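Local coordinates for protein transcriptional repressor of the blcABC operon (Agrobacterium tumefaciens, PDB 3MQ0) that represses the blcABC operon, probably by binding DNA through an IclR-type helix-turn-helix domain, and is regulated through its oligomeric state, at residues B[198-201]-B[202-205]; B[208-211]-B[212-216]; B[247-250]-B[251-255]. All coordinates share one frame; numbering follows the deposited sequence.

Contact 1: residues B[198-201]-B[202-205]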
loop_
_atom_site.group_PDB
_atom_site.type_symbol
_atom_site.label_atom_id
_atom_site.label_comp_id
_atom_site.label_asym_id
_atom_site.label_seq_id
_atom_site.Cartn_x
_atom_site.Cartn_y
_atom_site.Cartn_z
ATOM N N GLU B 198 -31.084 0.665 14.740
ATOM C CA GLU B 198 -30.886 1.280 13.428
ATOM C C GLU B 198 -29.610 0.778 12.759
ATOM O O GLU B 198 -29.584 0.561 11.547
ATOM C CB GLU B 198 -30.798 2.798 13.545
ATOM C CG GLU B 198 -32.094 3.518 13.882
ATOM C CD GLU B 198 -31.884 5.026 13.925
ATOM O OE1 GLU B 198 -30.830 5.454 14.444
ATOM O OE2 GLU B 198 -32.748 5.781 13.433
ATOM N N LEU B 199 -28.546 0.617 13.535
ATOM C CA LEU B 199 -27.272 0.205 12.962
ATOM C C LEU B 199 -27.322 -1.232 12.454
ATOM O O LEU B 199 -26.716 -1.548 11.432
ATOM C CB LEU B 199 -26.131 0.372 13.974
ATOM C CG LEU B 199 -25.866 1.803 14.478
ATOM C CD1 LEU B 199 -24.630 1.823 15.405
ATOM C CD2 LEU B 199 -25.678 2.777 13.330
ATOM N N ALA B 200 -28.029 -2.100 13.172
ATOM C CA ALA B 200 -28.186 -3.489 12.725
ATOM C C ALA B 200 -28.887 -3.538 11.371
ATOM O O ALA B 200 -28.466 -4.258 10.466
ATOM C CB ALA B 200 -28.968 -4.303 13.755
ATOM N N LEU B 201 -29.967 -2.777 11.245
ATOM C CA LEU B 201 -30.720 -2.712 9.994
ATOM C C LEU B 201 -29.837 -2.136 8.890
ATOM O O LEU B 201 -29.847 -2.614 7.757
ATOM C CB LEU B 201 -31.973 -1.859 10.175
ATOM C CG LEU B 201 -32.914 -1.683 8.979
ATOM C CD1 LEU B 201 -33.332 -3.037 8.403
ATOM C CD2 LEU B 201 -34.156 -0.877 9.415
ATOM N N THR B 202 -29.052 -1.117 9.233
ATOM C CA THR B 202 -28.171 -0.467 8.265
ATOM C C THR B 202 -27.150 -1.436 7.694
ATOM O O THR B 202 -26.932 -1.464 6.493
ATOM C CB THR B 202 -27.451 0.775 8.881
ATOM O OG1 THR B 202 -28.429 1.708 9.340
ATOM C CG2 THR B 202 -26.577 1.478 7.848
ATOM N N ARG B 203 -26.522 -2.214 8.572
ATOM C CA ARG B 203 -25.562 -3.243 8.189
ATOM C C ARG B 203 -26.161 -4.261 7.239
ATOM O O ARG B 203 -25.521 -4.679 6.276
ATOM C CB ARG B 203 -25.091 -4.002 9.439
ATOM C CG ARG B 203 -23.804 -3.523 10.033
ATOM C CD ARG B 203 -23.511 -4.256 11.358
ATOM N NE ARG B 203 -23.260 -3.255 12.377
ATOM C CZ ARG B 203 -23.879 -3.174 13.541
ATOM N NH1 ARG B 203 -24.787 -4.080 13.906
ATOM N NH2 ARG B 203 -23.550 -2.193 14.362
ATOM N N ALA B 204 -27.379 -4.696 7.528
ATOM C CA ALA B 204 -28.009 -5.746 6.728
ATOM C C ALA B 204 -28.345 -5.297 5.296
ATOM O O ALA B 204 -28.346 -6.118 4.373
ATOM C CB ALA B 204 -29.263 -6.256 7.427
ATOM N N ARG B 205 -28.626 -4.037 5.095
ATOM C CA ARG B 205 -28.980 -3.588 3.779
ATOM C C ARG B 205 -27.909 -2.786 3.077
ATOM O O ARG B 205 -27.955 -2.673 1.898
ATOM C CB ARG B 205 -30.289 -2.872 3.790
ATOM C CG ARG B 205 -30.353 -1.750 4.639
ATOM C CD ARG B 205 -31.719 -1.279 4.862
ATOM N NE ARG B 205 -31.670 -0.068 5.626
ATOM C CZ ARG B 205 -32.709 0.571 6.094
ATOM N NH1 ARG B 205 -33.911 0.150 5.830
ATOM N NH2 ARG B 205 -32.524 1.639 6.805
#
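The carbonyl oxygen of E198 is gripped twice by T202, once from the backbone and once from the side chain. T202 N donates to E198 O at 2.9 Å, and T202 OG1 donates to the same E198 O at 2.7 Å. The two donors reach it from opposite faces of the carbonyl plane, the hydroxyl standing 40° out of it. T202 can do this because OG1 lies beside its own backbone N (chi1 -59°), folded back toward the preceding turn, so the buried hydroxyl is satisfied within the helix. The methyl CG2 turns the other way.

Two arginines lie back along the same helix. R205 lays one face of its guanidinium over L201, with CG of L201 3.7 Å from CZ of R205, while its NE bonds to Y207 O. R203 bends at chi3 and brings a guanidinium face over L199 O, CZ to O 3.9 Å; its NE goes to S166 O. The E198 carboxylate reaches K162 and Q213 instead. R203 N to L199 O, 2.9 Å, belongs to the i to i+4 ladder typical of an alpha helix, here the last turns of helix 192-205 in the GAF-like effector domain of an IclR-family regulator.

Contact 2: residues B[208-211]-B[212-216]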
loop_
_atom_site.group_PDB
_atom_site.type_symbol
_atom_site.label_atom_id
_atom_site.label_comp_id
_atom_site.label_asym_id
_atom_site.label_seq_id
_atom_site.Cartn_x
_atom_site.Cartn_y
_atom_site.Cartn_z
ATOM N N SER B 208 -28.356 3.540 4.878
ATOM C CA SER B 208 -29.004 4.087 6.042
ATOM C C SER B 208 -30.107 5.052 5.672
ATOM O O SER B 208 -30.124 5.595 4.643
ATOM C CB SER B 208 -28.034 4.847 6.913
ATOM O OG SER B 208 -27.495 5.863 6.163
ATOM N N ILE B 209 -30.997 5.271 6.603
ATOM C CA ILE B 209 -32.057 6.246 6.424
ATOM C C ILE B 209 -32.085 7.182 7.625
ATOM O O ILE B 209 -32.079 6.723 8.772
ATOM C CB ILE B 209 -33.427 5.553 6.333
ATOM C CG1 ILE B 209 -33.562 4.814 4.996
ATOM C CG2 ILE B 209 -34.520 6.569 6.454
ATOM C CD1 ILE B 209 -34.641 3.753 5.013
ATOM N N ASP B 210 -32.090 8.487 7.360
ATOM C CA ASP B 210 -32.399 9.489 8.382
ATOM C C ASP B 210 -33.755 10.091 8.063
ATOM O O ASP B 210 -33.874 10.922 7.169
ATOM C CB ASP B 210 -31.346 10.601 8.407
ATOM C CG ASP B 210 -31.886 11.919 8.957
ATOM O OD1 ASP B 210 -32.799 11.886 9.810
ATOM O OD2 ASP B 210 -31.394 12.998 8.541
ATOM N N ASP B 211 -34.785 9.659 8.780
ATOM C CA ASP B 211 -36.119 10.158 8.503
ATOM C C ASP B 211 -36.432 11.330 9.426
ATOM O O ASP B 211 -37.080 11.161 10.464
ATOM C CB ASP B 211 -37.150 9.045 8.677
ATOM C CG ASP B 211 -38.523 9.431 8.126
ATOM O OD1 ASP B 211 -38.728 10.630 7.828
ATOM O OD2 ASP B 211 -39.396 8.542 7.997
ATOM N N GLY B 212 -35.950 12.512 9.053
ATOM C CA GLY B 212 -36.269 13.732 9.776
ATOM C C GLY B 212 -35.622 13.891 11.143
ATOM O O GLY B 212 -36.179 14.549 12.026
ATOM N N GLN B 213 -34.437 13.318 11.310
ATOM C CA GLN B 213 -33.698 13.405 12.581
ATOM C C GLN B 213 -32.818 14.647 12.709
ATOM O O GLN B 213 -32.274 14.912 13.776
ATOM C CB GLN B 213 -32.861 12.141 12.795
ATOM C CG GLN B 213 -33.745 10.903 12.850
ATOM C CD GLN B 213 -33.039 9.688 13.386
ATOM O OE1 GLN B 213 -32.088 9.792 14.170
ATOM N NE2 GLN B 213 -33.501 8.515 12.964
ATOM N N ILE B 214 -32.677 15.393 11.617
ATOM C CA ILE B 214 -31.905 16.639 11.614
ATOM C C ILE B 214 -32.825 17.833 11.385
ATOM O O ILE B 214 -32.756 18.845 12.091
ATOM C CB ILE B 214 -30.853 16.634 10.489
ATOM C CG1 ILE B 214 -29.814 15.541 10.720
ATOM C CG2 ILE B 214 -30.203 18.013 10.364
ATOM C CD1 ILE B 214 -29.024 15.719 12.011
ATOM N N ARG B 215 -33.679 17.716 10.377
ATOM C CA ARG B 215 -34.710 18.709 10.132
ATOM C C ARG B 215 -36.023 18.012 9.864
ATOM O O ARG B 215 -36.076 17.041 9.125
ATOM C CB ARG B 215 -34.358 19.581 8.925
ATOM C CG ARG B 215 -33.418 20.731 9.214
ATOM C CD ARG B 215 -33.676 21.899 8.261
ATOM N NE ARG B 215 -32.631 22.918 8.339
ATOM C CZ ARG B 215 -32.560 23.854 9.280
ATOM N NH1 ARG B 215 -33.473 23.907 10.241
ATOM N NH2 ARG B 215 -31.570 24.736 9.261
ATOM N N GLU B 216 -37.096 18.521 10.454
ATOM C CA GLU B 216 -38.411 17.976 10.171
ATOM C C GLU B 216 -38.701 18.109 8.679
ATOM O O GLU B 216 -38.445 19.153 8.072
ATOM C CB GLU B 216 -39.473 18.687 11.009
ATOM C CG GLU B 216 -39.077 18.819 12.473
ATOM C CD GLU B 216 -40.258 18.696 13.413
ATOM O OE1 GLU B 216 -41.182 19.534 13.322
ATOM O OE2 GLU B 216 -40.262 17.754 14.238
HETATM O O HOH W 1 -33.497 15.004 8.708
HETATM O O HOH W 2 -35.290 7.765 10.722
#
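D210 and Q213 meet through the one strong direct hydrogen bond between strand 208-211 and the loop that follows: Q213 N donates to D210 OD1 at 2.6 Å, with an N-H...O angle of 153°. The acceptor uses its syn lone pair, on the side of the other carboxylate oxygen. With CG anti to the backbone N (chi1 155°), the D210 carboxylate comes forward and bridges the turn to the amide three residues on. A second direct bond, G212 N to D210 O at 3.2 Å, is weak, and G212 carries the chain round with a positive phi.

Water extends this polar network. One molecule lies 2.9 Å from D210 OD2, to which it probably donates, and accepts from I214 N at 3.0 Å, so the two carboxylate oxygens serve successive backbone amides, one directly and one through solvent. Another water accepts from D211 N at 2.8 Å and from Q213 NE2, tying the end of the strand to the glutamine side chain.

The van der Waals contacts set carbon against carboxylate oxygen. CB of Q213 lies 3.0 Å from D210 OD1, a close approach beside the short bond, and the two side chains run past each other in opposite directions with carboxylate and amide planes 82° apart. The I214 side chain crosses that of D210 at about a right angle, with CG1 3.7 Å from OD2.

D211 and Q213 have further partners outside the turn: D211 OD2 makes a salt bridge with R187, Q213 NE2 also bonds to the E198 carboxylate, and Q213 OE1 accepts from V189 N and K162 NZ. Strand 208-211 is the outermost of its sheet within the chain, pairing with strand 218-226 through S208 with G222 and D210 with C220, while S208 packs on helix 159-165 and I214 on the loop residues F157, T158 and L184.

Contact 3: residues B[247-250]-B[251-255]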
loop_
_atom_site.group_PDB
_atom_site.type_symbol
_atom_site.label_atom_id
_atom_site.label_comp_id
_atom_site.label_asym_id
_atom_site.label_seq_id
_atom_site.Cartn_x
_atom_site.Cartn_y
_atom_site.Cartn_z
ATOM N N ASP B 247 -42.132 4.583 0.605
ATOM C CA ASP B 247 -41.159 3.689 1.224
ATOM C C ASP B 247 -40.443 2.868 0.156
ATOM O O ASP B 247 -39.250 2.588 0.273
ATOM C CB ASP B 247 -41.832 2.757 2.229
ATOM C CG ASP B 247 -42.270 3.478 3.494
ATOM O OD1 ASP B 247 -41.879 4.651 3.683
ATOM O OD2 ASP B 247 -42.993 2.858 4.307
ATOM N N GLU B 248 -41.180 2.492 -0.891
ATOM C CA GLU B 248 -40.599 1.695 -1.971
ATOM C C GLU B 248 -39.558 2.506 -2.739
ATOM O O GLU B 248 -38.515 1.992 -3.133
ATOM C CB GLU B 248 -41.679 1.170 -2.912
ATOM C CG GLU B 248 -42.618 0.142 -2.282
ATOM C CD GLU B 248 -43.545 0.748 -1.217
ATOM O OE1 GLU B 248 -43.918 1.937 -1.345
ATOM O OE2 GLU B 248 -43.908 0.035 -0.252
ATOM N N LYS B 249 -39.843 3.779 -2.957
ATOM C CA LYS B 249 -38.886 4.653 -3.612
ATOM C C LYS B 249 -37.629 4.859 -2.783
ATOM O O LYS B 249 -36.524 4.887 -3.320
ATOM C CB LYS B 249 -39.502 6.014 -3.917
ATOM C CG LYS B 249 -38.564 6.911 -4.697
ATOM C CD LYS B 249 -39.207 8.254 -5.014
ATOM C CE LYS B 249 -38.389 9.026 -6.044
ATOM N NZ LYS B 249 -38.188 8.221 -7.291
ATOM N N ILE B 250 -37.793 5.040 -1.478
ATOM C CA ILE B 250 -36.644 5.187 -0.604
ATOM C C ILE B 250 -35.732 3.945 -0.667
ATOM O O ILE B 250 -34.506 4.058 -0.715
ATOM C CB ILE B 250 -37.087 5.467 0.841
ATOM C CG1 ILE B 250 -37.827 6.816 0.916
ATOM C CG2 ILE B 250 -35.875 5.431 1.793
ATOM C CD1 ILE B 250 -38.616 6.991 2.183
ATOM N N ALA B 251 -36.329 2.760 -0.652
ATOM C CA ALA B 251 -35.524 1.542 -0.700
ATOM C C ALA B 251 -34.827 1.424 -2.053
ATOM O O ALA B 251 -33.700 0.952 -2.144
ATOM C CB ALA B 251 -36.372 0.317 -0.436
ATOM N N TYR B 252 -35.505 1.848 -3.111
ATOM C CA TYR B 252 -34.902 1.792 -4.442
ATOM C C TYR B 252 -33.647 2.686 -4.454
ATOM O O TYR B 252 -32.555 2.280 -4.871
ATOM C CB TYR B 252 -35.913 2.241 -5.490
ATOM C CG TYR B 252 -35.301 2.516 -6.827
ATOM C CD1 TYR B 252 -35.010 1.479 -7.705
ATOM C CD2 TYR B 252 -34.976 3.820 -7.209
ATOM C CE1 TYR B 252 -34.423 1.728 -8.935
ATOM C CE2 TYR B 252 -34.392 4.081 -8.440
ATOM C CZ TYR B 252 -34.118 3.035 -9.293
ATOM O OH TYR B 252 -33.533 3.265 -10.513
ATOM N N LEU B 253 -33.816 3.907 -3.973
ATOM C CA LEU B 253 -32.733 4.878 -3.928
ATOM C C LEU B 253 -31.588 4.425 -3.028
ATOM O O LEU B 253 -30.417 4.679 -3.319
ATOM C CB LEU B 253 -33.275 6.223 -3.432
ATOM C CG LEU B 253 -34.112 6.997 -4.456
ATOM C CD1 LEU B 253 -34.744 8.207 -3.768
ATOM C CD2 LEU B 253 -33.298 7.431 -5.683
ATOM N N GLY B 254 -31.928 3.755 -1.937
ATOM C CA GLY B 254 -30.913 3.212 -1.047
ATOM C C GLY B 254 -30.017 2.211 -1.755
ATOM O O GLY B 254 -28.789 2.247 -1.611
ATOM N N GLU B 255 -30.619 1.311 -2.527
ATOM C CA GLU B 255 -29.831 0.329 -3.265
ATOM C C GLU B 255 -29.020 0.996 -4.385
ATOM O O GLU B 255 -27.857 0.637 -4.605
ATOM C CB GLU B 255 -30.706 -0.808 -3.799
ATOM C CG GLU B 255 -29.983 -1.812 -4.696
ATOM C CD GLU B 255 -29.032 -2.768 -3.948
ATOM O OE1 GLU B 255 -28.931 -2.696 -2.701
ATOM O OE2 GLU B 255 -28.392 -3.610 -4.630
#
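L253 and K249, one helical turn apart, meet where the buried face of the helix gives way to the exposed one. L253, on the buried side, is the more tightly placed of the two. Its N donates to K249 O at 3.0 Å, and its side chain then lies against that same carbonyl, CG of L253 being 3.4 Å from K249 O. That CG stands beside the backbone N (chi1 -74°), which brings the branch back over the preceding turn. K249 is exposed and its CB points away from the turn, yet its CG touches the rim of L253, at 4.1 Å from the methyl CD1. The two chains meet there at a slant, and only the first part of the lysine takes part. Both residues also pack on Y119.

I250 shares the buried side with L253. Its carbonyl accepts from G254 N at 2.9 Å, and its side chain packs on L219 and I221 of strand 218-226; L253 joins it on I221.

The other side faces solvent and is looser. D247 and E248 point away from the following turn, and their contribution is through the backbone: A251 N to D247 O at 3.1 Å and Y252 N to E248 O at 3.0 Å. Y252 turns its ring outward, with CG anti to the backbone N (chi1 167°). CB is its nearest side-chain atom, 3.5 Å from K249 O, which also lies at the ring's edge, near its plane. S246 OG accepts from K249 N at the start of the helix.

No side-chain hydrogen bond or salt bridge joins the two segments. The first turns of helix 247-267 are therefore held together by their backbone ladder, with one aliphatic contact at the margin between the buried and exposed faces and charged groups on the exposed one.

How the contacts relate
All three contacts lie in the C-terminal IclR region, their centres about 15 Å apart. Contact 2 is the buried one and also the most polar, using a carboxylate and two waters to shape a turn; contacts 1 and 3 are partly buried helical turns built on backbone bonds. They differ in their side chains: contact 1 adds a threonine hydroxyl and arginine faces, contact 3 mostly aliphatic groups. Contact 2 touches both. E198 OE2 lies 2.9 Å from Q213 NE2, probably hydrogen-bonded, and T202 packs on S208, whereas I209 CD1 meets I250 CG2 at 3.8 Å. Contacts 1 and 3 do not touch, their nearest atoms about 5 Å apart.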